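Local coordinates for protein probable 3-hydroxybutyryl-CoA dehydrogenase (Escherichia coli, PDB 3MOG) that catalyses the NAD-dependent oxidation of 3-hydroxyadipyl-CoA to 3-oxoadipyl-CoA, a step in phenylacetate degradation, and works as a homotrimer, at residues 320-325 and 370-375; 332-337 and 355-360. One frame throughout, in Å; residues are numbered along the deposited sequence.

Contact 1 of 2, residues 320-325 and 370-375; sequences VLLIET and YYLQQQ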
ATOM      1  N   VAL C 320     -29.810 -30.444  11.349  1.00 70.00           N
ATOM      2  CA  VAL C 320     -28.491 -29.817  11.210  1.00 70.05           C
ATOM      3  C   VAL C 320     -27.961 -29.918   9.787  1.00 71.59           C
ATOM      4  O   VAL C 320     -27.872 -31.013   9.229  1.00 73.95           O
ATOM      5  CB  VAL C 320     -27.438 -30.492  12.108  1.00 70.27           C
ATOM      6  CG1 VAL C 320     -26.179 -29.624  12.231  1.00 67.24           C
ATOM      7  CG2 VAL C 320     -28.021 -30.806  13.461  1.00 68.74           C
ATOM      8  N   LEU C 321     -27.600 -28.778   9.208  1.00 68.14           N
ATOM      9  CA  LEU C 321     -26.817 -28.786   7.981  1.00 64.04           C
ATOM     10  C   LEU C 321     -25.341 -28.798   8.336  1.00 58.78           C
ATOM     11  O   LEU C 321     -24.848 -27.902   9.026  1.00 59.62           O
ATOM     12  CB  LEU C 321     -27.149 -27.593   7.085  1.00 64.59           C
ATOM     13  CG  LEU C 321     -28.554 -27.507   6.468  1.00 76.64           C
ATOM     14  CD1 LEU C 321     -28.613 -26.395   5.439  1.00 75.23           C
ATOM     15  CD2 LEU C 321     -28.991 -28.809   5.817  1.00 72.53           C
ATOM     16  N   LEU C 322     -24.659 -29.848   7.899  1.00 50.86           N
ATOM     17  CA  LEU C 322     -23.212 -29.926   7.954  1.00 51.08           C
ATOM     18  C   LEU C 322     -22.703 -29.526   6.574  1.00 54.10           C
ATOM     19  O   LEU C 322     -22.925 -30.244   5.585  1.00 51.44           O
ATOM     20  CB  LEU C 322     -22.752 -31.339   8.309  1.00 46.83           C
ATOM     21  CG  LEU C 322     -21.240 -31.555   8.340  1.00 51.59           C
ATOM     22  CD1 LEU C 322     -20.627 -30.800   9.502  1.00 46.86           C
ATOM     23  CD2 LEU C 322     -20.877 -33.034   8.403  1.00 50.43           C
ATOM     24  N   ILE C 323     -22.051 -28.366   6.510  1.00 51.01           N
ATOM     25  CA  ILE C 323     -21.717 -27.730   5.235  1.00 50.80           C
ATOM     26  C   ILE C 323     -20.214 -27.530   5.148  1.00 53.41           C
ATOM     27  O   ILE C 323     -19.605 -26.933   6.042  1.00 57.59           O
ATOM     28  CB  ILE C 323     -22.480 -26.393   5.039  1.00 55.86           C
ATOM     29  CG1 ILE C 323     -24.002 -26.612   5.157  1.00 66.18           C
ATOM     30  CG2 ILE C 323     -22.154 -25.764   3.679  1.00 61.78           C
ATOM     31  CD1 ILE C 323     -24.858 -25.334   5.112  1.00 67.10           C
ATOM     32  N   GLU C 324     -19.615 -28.094   4.103  1.00 47.47           N
ATOM     33  CA  GLU C 324     -18.226 -27.815   3.757  1.00 48.73           C
ATOM     34  C   GLU C 324     -18.060 -26.313   3.471  1.00 41.41           C
ATOM     35  O   GLU C 324     -18.894 -25.727   2.795  1.00 44.76           O
ATOM     36  CB  GLU C 324     -17.808 -28.645   2.545  1.00 47.92           C
ATOM     37  CG  GLU C 324     -17.658 -30.134   2.852  1.00 54.33           C
ATOM     38  CD  GLU C 324     -16.870 -30.865   1.786  1.00 58.65           C
ATOM     39  OE1 GLU C 324     -17.478 -31.668   1.057  1.00 65.60           O
ATOM     40  OE2 GLU C 324     -15.642 -30.640   1.674  1.00 63.62           O
ATOM     41  N   THR C 325     -17.016 -25.697   4.024  1.00 41.50           N
ATOM     42  CA  THR C 325     -16.854 -24.222   3.934  1.00 39.68           C
ATOM     43  C   THR C 325     -16.705 -23.716   2.507  1.00 43.50           C
ATOM     44  O   THR C 325     -15.941 -24.277   1.711  1.00 49.11           O
ATOM     45  CB  THR C 325     -15.696 -23.669   4.819  1.00 35.88           C
ATOM     46  OG1 THR C 325     -15.706 -22.240   4.769  1.00 40.96           O
ATOM     47  CG2 THR C 325     -14.311 -24.193   4.388  1.00 35.73           C
ATOM     48  N   TYR C 370     -20.758 -36.524  16.212  1.00 56.53           N
ATOM     49  CA  TYR C 370     -20.938 -37.977  16.239  1.00 64.47           C
ATOM     50  C   TYR C 370     -20.808 -38.564  14.834  1.00 63.30           C
ATOM     51  O   TYR C 370     -20.002 -39.464  14.611  1.00 64.55           O
ATOM     52  CB  TYR C 370     -22.292 -38.383  16.870  1.00 65.42           C
ATOM     53  CG  TYR C 370     -22.559 -39.888  16.815  1.00 73.45           C
ATOM     54  CD1 TYR C 370     -22.020 -40.754  17.779  1.00 78.40           C
ATOM     55  CD2 TYR C 370     -23.330 -40.446  15.789  1.00 78.70           C
ATOM     56  CE1 TYR C 370     -22.244 -42.137  17.720  1.00 80.94           C
ATOM     57  CE2 TYR C 370     -23.554 -41.822  15.716  1.00 87.47           C
ATOM     58  CZ  TYR C 370     -23.014 -42.661  16.684  1.00 90.43           C
ATOM     59  OH  TYR C 370     -23.247 -44.018  16.607  1.00 91.40           O
ATOM     60  N   TYR C 371     -21.603 -38.041  13.904  1.00 62.48           N
ATOM     61  CA  TYR C 371     -21.584 -38.484  12.511  1.00 67.42           C
ATOM     62  C   TYR C 371     -20.178 -38.543  11.923  1.00 68.61           C
ATOM     63  O   TYR C 371     -19.825 -39.511  11.242  1.00 69.64           O
ATOM     64  CB  TYR C 371     -22.471 -37.583  11.644  1.00 65.63           C
ATOM     65  CG  TYR C 371     -22.333 -37.859  10.165  1.00 71.99           C
ATOM     66  CD1 TYR C 371     -21.659 -36.962   9.321  1.00 70.81           C
ATOM     67  CD2 TYR C 371     -22.852 -39.030   9.607  1.00 73.81           C
ATOM     68  CE1 TYR C 371     -21.519 -37.222   7.962  1.00 69.38           C
ATOM     69  CE2 TYR C 371     -22.714 -39.303   8.251  1.00 69.91           C
ATOM     70  CZ  TYR C 371     -22.055 -38.394   7.433  1.00 78.43           C
ATOM     71  OH  TYR C 371     -21.925 -38.666   6.093  1.00 84.92           O
ATOM     72  N   LEU C 372     -19.388 -37.505  12.200  1.00 63.59           N
ATOM     73  CA  LEU C 372     -18.042 -37.389  11.663  1.00 62.88           C
ATOM     74  C   LEU C 372     -17.095 -38.415  12.259  1.00 64.38           C
ATOM     75  O   LEU C 372     -16.312 -39.035  11.530  1.00 61.59           O
ATOM     76  CB  LEU C 372     -17.499 -35.972  11.881  1.00 63.74           C
ATOM     77  CG  LEU C 372     -18.141 -34.868  11.036  1.00 58.87           C
ATOM     78  CD1 LEU C 372     -17.704 -33.493  11.515  1.00 61.09           C
ATOM     79  CD2 LEU C 372     -17.812 -35.069   9.569  1.00 56.95           C
ATOM     80  N   GLN C 373     -17.181 -38.586  13.581  1.00 69.83           N
ATOM     81  CA  GLN C 373     -16.340 -39.523  14.335  1.00 72.04           C
ATOM     82  C   GLN C 373     -16.555 -40.958  13.871  1.00 74.37           C
ATOM     83  O   GLN C 373     -15.606 -41.743  13.796  1.00 79.22           O
ATOM     84  CB  GLN C 373     -16.630 -39.421  15.832  1.00 66.20           C
ATOM     85  CG  GLN C 373     -15.998 -38.227  16.526  1.00 63.92           C
ATOM     86  CD  GLN C 373     -16.499 -38.050  17.949  1.00 68.28           C
ATOM     87  OE1 GLN C 373     -17.576 -38.531  18.308  1.00 73.19           O
ATOM     88  NE2 GLN C 373     -15.724 -37.348  18.766  1.00 63.74           N
ATOM     89  N   GLN C 374     -17.800 -41.275  13.525  1.00 73.32           N
ATOM     90  CA  GLN C 374     -18.166 -42.600  13.041  1.00 78.42           C
ATOM     91  C   GLN C 374     -17.664 -42.865  11.611  1.00 77.09           C
ATOM     92  O   GLN C 374     -17.873 -43.954  11.063  1.00 77.52           O
ATOM     93  CB  GLN C 374     -19.687 -42.794  13.145  1.00 77.53           C
ATOM     94  CG  GLN C 374     -20.116 -44.210  13.571  1.00 88.16           C
ATOM     95  CD  GLN C 374     -19.567 -44.630  14.935  1.00 89.08           C
ATOM     96  OE1 GLN C 374     -19.592 -43.857  15.901  1.00 87.41           O
ATOM     97  NE2 GLN C 374     -19.073 -45.866  15.019  1.00 89.17           N
ATOM     98  N   GLN C 375     -16.998 -41.870  11.021  1.00 74.09           N
ATOM     99  CA  GLN C 375     -16.412 -41.992   9.688  1.00 72.17           C
ATOM    100  C   GLN C 375     -14.889 -42.002   9.730  1.00 70.89           C
ATOM    101  O   GLN C 375     -14.235 -41.924   8.691  1.00 78.09           O
ATOM    102  CB  GLN C 375     -16.911 -40.878   8.763  1.00 76.39           C
ATOM    103  CG  GLN C 375     -18.412 -40.870   8.560  1.00 78.74           C
ATOM    104  CD  GLN C 375     -18.827 -40.155   7.297  1.00 87.79           C
ATOM    105  OE1 GLN C 375     -18.359 -39.050   7.004  1.00 93.68           O
ATOM    106  NE2 GLN C 375     -19.718 -40.783   6.536  1.00 86.58           N
TER
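Leu322, Leu372 and Tyr371 form an apolar helix-on-sheet contact inside the reduced Rossmann-fold domain, where the last turn of helix 362-373 lies over strand 320-324. No hydrogen bond links the two segments. The separation fits side-chain packing: the nearest pair of CA atoms, those of Leu322 and Leu372, is 9.8 Å apart. One methyl, CD2 of Leu322, does all the touching from the strand. It reaches CD2 of Leu372 at 3.9 Å, the two leucines extending toward each other tip to tip. The same methyl lies at the edge of the Tyr371 ring, near the ring plane and beside its CD1 at 4.1 Å; it does not sit over a face. Leu322 carries CG anti to its backbone N (chi1 178°), which extends the side chain from the strand toward the helix, whereas Leu372 places CG opposite its carbonyl carbon (chi1 -70°). Only 99 Å² is buried between the segments, so neighbouring elements supply much of the surroundings. Leu322 also packs on Val342 and Ile317 of the flanking strands 341-345 and 314-317, and Leu372 on Ile344. Tyr371 continues outward along the sheet, touching Ile317 and then Val307 and Lys309 of the outermost strand 307-309.

Contact 2 of 2, residues 332-337 and 355-360; sequences ALAIRL and AAAAVN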
ATOM      1  N   ALA C 332     -23.833 -17.053   9.741  1.00 52.40           N
ATOM      2  CA  ALA C 332     -24.547 -16.418   8.630  1.00 50.92           C
ATOM      3  C   ALA C 332     -25.499 -17.398   7.954  1.00 51.82           C
ATOM      4  O   ALA C 332     -26.615 -17.027   7.601  1.00 55.50           O
ATOM      5  CB  ALA C 332     -23.581 -15.818   7.608  1.00 47.94           C
ATOM      6  N   LEU C 333     -25.049 -18.640   7.774  1.00 52.31           N
ATOM      7  CA  LEU C 333     -25.886 -19.678   7.167  1.00 53.23           C
ATOM      8  C   LEU C 333     -27.063 -20.024   8.075  1.00 50.84           C
ATOM      9  O   LEU C 333     -28.196 -20.134   7.605  1.00 52.51           O
ATOM     10  CB  LEU C 333     -25.058 -20.934   6.826  1.00 53.20           C
ATOM     11  CG  LEU C 333     -23.989 -20.730   5.736  1.00 52.37           C
ATOM     12  CD1 LEU C 333     -23.081 -21.939   5.615  1.00 53.22           C
ATOM     13  CD2 LEU C 333     -24.610 -20.383   4.393  1.00 49.21           C
ATOM     14  N   ALA C 334     -26.789 -20.139   9.377  1.00 49.91           N
ATOM     15  CA  ALA C 334     -27.790 -20.558  10.354  1.00 54.81           C
ATOM     16  C   ALA C 334     -28.947 -19.573  10.469  1.00 56.49           C
ATOM     17  O   ALA C 334     -30.097 -19.992  10.590  1.00 60.28           O
ATOM     18  CB  ALA C 334     -27.158 -20.838  11.725  1.00 41.04           C
ATOM     19  N   ILE C 335     -28.664 -18.275  10.398  1.00 54.85           N
ATOM     20  CA  ILE C 335     -29.752 -17.307  10.431  1.00 57.40           C
ATOM     21  C   ILE C 335     -30.455 -17.168   9.074  1.00 61.31           C
ATOM     22  O   ILE C 335     -31.657 -16.901   9.023  1.00 66.34           O
ATOM     23  CB  ILE C 335     -29.350 -15.943  11.068  1.00 61.59           C
ATOM     24  CG1 ILE C 335     -28.693 -15.012  10.048  1.00 68.72           C
ATOM     25  CG2 ILE C 335     -28.476 -16.168  12.331  1.00 60.36           C
ATOM     26  CD1 ILE C 335     -28.891 -13.552  10.352  1.00 79.83           C
ATOM     27  N   ARG C 336     -29.724 -17.384   7.982  1.00 62.56           N
ATOM     28  CA  ARG C 336     -30.336 -17.347   6.653  1.00 64.97           C
ATOM     29  C   ARG C 336     -31.307 -18.506   6.454  1.00 63.70           C
ATOM     30  O   ARG C 336     -32.374 -18.348   5.851  1.00 63.52           O
ATOM     31  CB  ARG C 336     -29.279 -17.361   5.545  1.00 53.33           C
ATOM     32  CG  ARG C 336     -29.125 -16.025   4.839  1.00 58.64           C
ATOM     33  CD  ARG C 336     -28.090 -16.093   3.742  1.00 45.38           C
ATOM     34  NE  ARG C 336     -28.347 -17.207   2.834  1.00 63.26           N
ATOM     35  CZ  ARG C 336     -27.412 -17.853   2.152  1.00 62.44           C
ATOM     36  NH1 ARG C 336     -26.136 -17.509   2.280  1.00 71.01           N
ATOM     37  NH2 ARG C 336     -27.756 -18.853   1.348  1.00 68.21           N
ATOM     38  N   LEU C 337     -30.929 -19.659   6.985  1.00 60.26           N
ATOM     39  CA  LEU C 337     -31.676 -20.884   6.753  1.00 61.72           C
ATOM     40  C   LEU C 337     -32.580 -21.288   7.929  1.00 60.07           C
ATOM     41  O   LEU C 337     -33.319 -22.259   7.807  1.00 61.01           O
ATOM     42  CB  LEU C 337     -30.715 -22.029   6.368  1.00 60.13           C
ATOM     43  CG  LEU C 337     -29.859 -21.814   5.106  1.00 60.26           C
ATOM     44  CD1 LEU C 337     -28.674 -22.767   5.057  1.00 50.76           C
ATOM     45  CD2 LEU C 337     -30.693 -21.919   3.815  1.00 54.29           C
ATOM     46  N   ALA C 355     -16.808 -25.749  12.926  1.00 45.45           N
ATOM     47  CA  ALA C 355     -17.263 -24.628  13.730  1.00 50.63           C
ATOM     48  C   ALA C 355     -18.756 -24.690  13.763  1.00 48.09           C
ATOM     49  O   ALA C 355     -19.397 -24.931  12.733  1.00 47.98           O
ATOM     50  CB  ALA C 355     -16.792 -23.285  13.151  1.00 44.35           C
ATOM     51  N   ALA C 356     -19.299 -24.512  14.963  1.00 50.40           N
ATOM     52  CA  ALA C 356     -20.738 -24.480  15.175  1.00 45.76           C
ATOM     53  C   ALA C 356     -21.176 -23.034  15.173  1.00 48.71           C
ATOM     54  O   ALA C 356     -20.464 -22.173  15.689  1.00 48.49           O
ATOM     55  CB  ALA C 356     -21.074 -25.101  16.505  1.00 49.23           C
ATOM     56  N   ALA C 357     -22.336 -22.756  14.588  1.00 50.04           N
ATOM     57  CA  ALA C 357     -22.951 -21.450  14.762  1.00 57.60           C
ATOM     58  C   ALA C 357     -23.269 -21.266  16.247  1.00 60.68           C
ATOM     59  O   ALA C 357     -23.750 -22.195  16.902  1.00 63.49           O
ATOM     60  CB  ALA C 357     -24.195 -21.348  13.931  1.00 52.21           C
ATOM     61  N   ALA C 358     -22.965 -20.085  16.775  1.00 62.91           N
ATOM     62  CA  ALA C 358     -23.295 -19.712  18.165  1.00 63.68           C
ATOM     63  C   ALA C 358     -24.733 -20.051  18.544  1.00 60.54           C
ATOM     64  O   ALA C 358     -24.993 -20.475  19.667  1.00 62.28           O
ATOM     65  CB  ALA C 358     -23.042 -18.217  18.386  1.00 58.33           C
ATOM     66  N   VAL C 359     -25.638 -19.875  17.574  1.00 62.75           N
ATOM     67  CA  VAL C 359     -27.076 -20.145  17.693  1.00 61.41           C
ATOM     68  C   VAL C 359     -27.456 -21.647  17.753  1.00 63.10           C
ATOM     69  O   VAL C 359     -28.616 -21.979  18.028  1.00 64.68           O
ATOM     70  CB  VAL C 359     -27.861 -19.398  16.555  1.00 62.20           C
ATOM     71  CG1 VAL C 359     -27.968 -20.239  15.286  1.00 59.92           C
ATOM     72  CG2 VAL C 359     -29.236 -18.950  17.016  1.00 66.01           C
ATOM     73  N   ASN C 360     -26.498 -22.545  17.498  1.00 60.94           N
ATOM     74  CA  ASN C 360     -26.746 -23.985  17.627  1.00 61.40           C
ATOM     75  C   ASN C 360     -27.003 -24.366  19.073  1.00 68.46           C
ATOM     76  O   ASN C 360     -26.282 -23.912  19.971  1.00 68.84           O
ATOM     77  CB  ASN C 360     -25.562 -24.832  17.143  1.00 56.98           C
ATOM     78  CG  ASN C 360     -25.458 -24.909  15.634  1.00 54.26           C
ATOM     79  OD1 ASN C 360     -26.081 -24.137  14.910  1.00 53.91           O
ATOM     80  ND2 ASN C 360     -24.648 -25.847  15.150  1.00 48.55           N
TER
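Ala334 meets Ala357 and Val359 through methyl groups alone, and the apolar packing accounts for both close approaches between these segments. CB of Ala334 is 3.7 Å from CB of Ala357 and equally 3.7 Å from CG1 of Val359, so a single methyl of the helix touches both. Small side chains permit the backbones to come near: the CA atoms of Ala334 and Ala357 are 6.6 Å apart. Val359 turns CG1 between its backbone N and carbonyl carbon (chi1 88°), and this branch makes the contact. Helix 330-337 is the connection of a beta-alpha-beta crossover between the adjacent parallel strands 320-324 and 341-345, and beside it packs the type I beta turn, Ala357 to Asn360, that follows strand 351-356. This turn, closed by the bond from Asn360 N to Ala357 O (2.8 Å), carries Val359 back toward the helix. No hydrogen bond crosses between the two segments; further polar bonds of Val359 and Asn360 go to residues outside them. Gln331 OE1, earlier in the same helix, accepts from Val359 N, while Asn360 ND2 donates to Val341 O on strand 341-345. Intersubunit packing lies close by: Ala332 and Ile335 rest against Leu468 and Ser471, respectively, both of a second subunit.

In the fold
From the N-terminal side, strand 320-324 leads into helix 330-337, then strands 341-345 and 351-356, and finally helix 362-373. Contact 2 closes the shorter loop, with 17 residues between its segments; contact 1 closes the longer one, with 44, and encloses it. The two loops are therefore nested and do not cross. Their centres lie 14 Å apart, and both contacts reach the same mixed sheet. Direct packing joins them where strand 320-324 meets the following helix: Leu321 CD1 is 3.6 Å from Leu337 CD1, and Ile323 CD1 is 3.9 Å from Leu333 CD1. Because Leu322 alternates with Leu321 and Ile323 along the strand, helices 362-373 and 330-337 lie on opposite faces of the sheet.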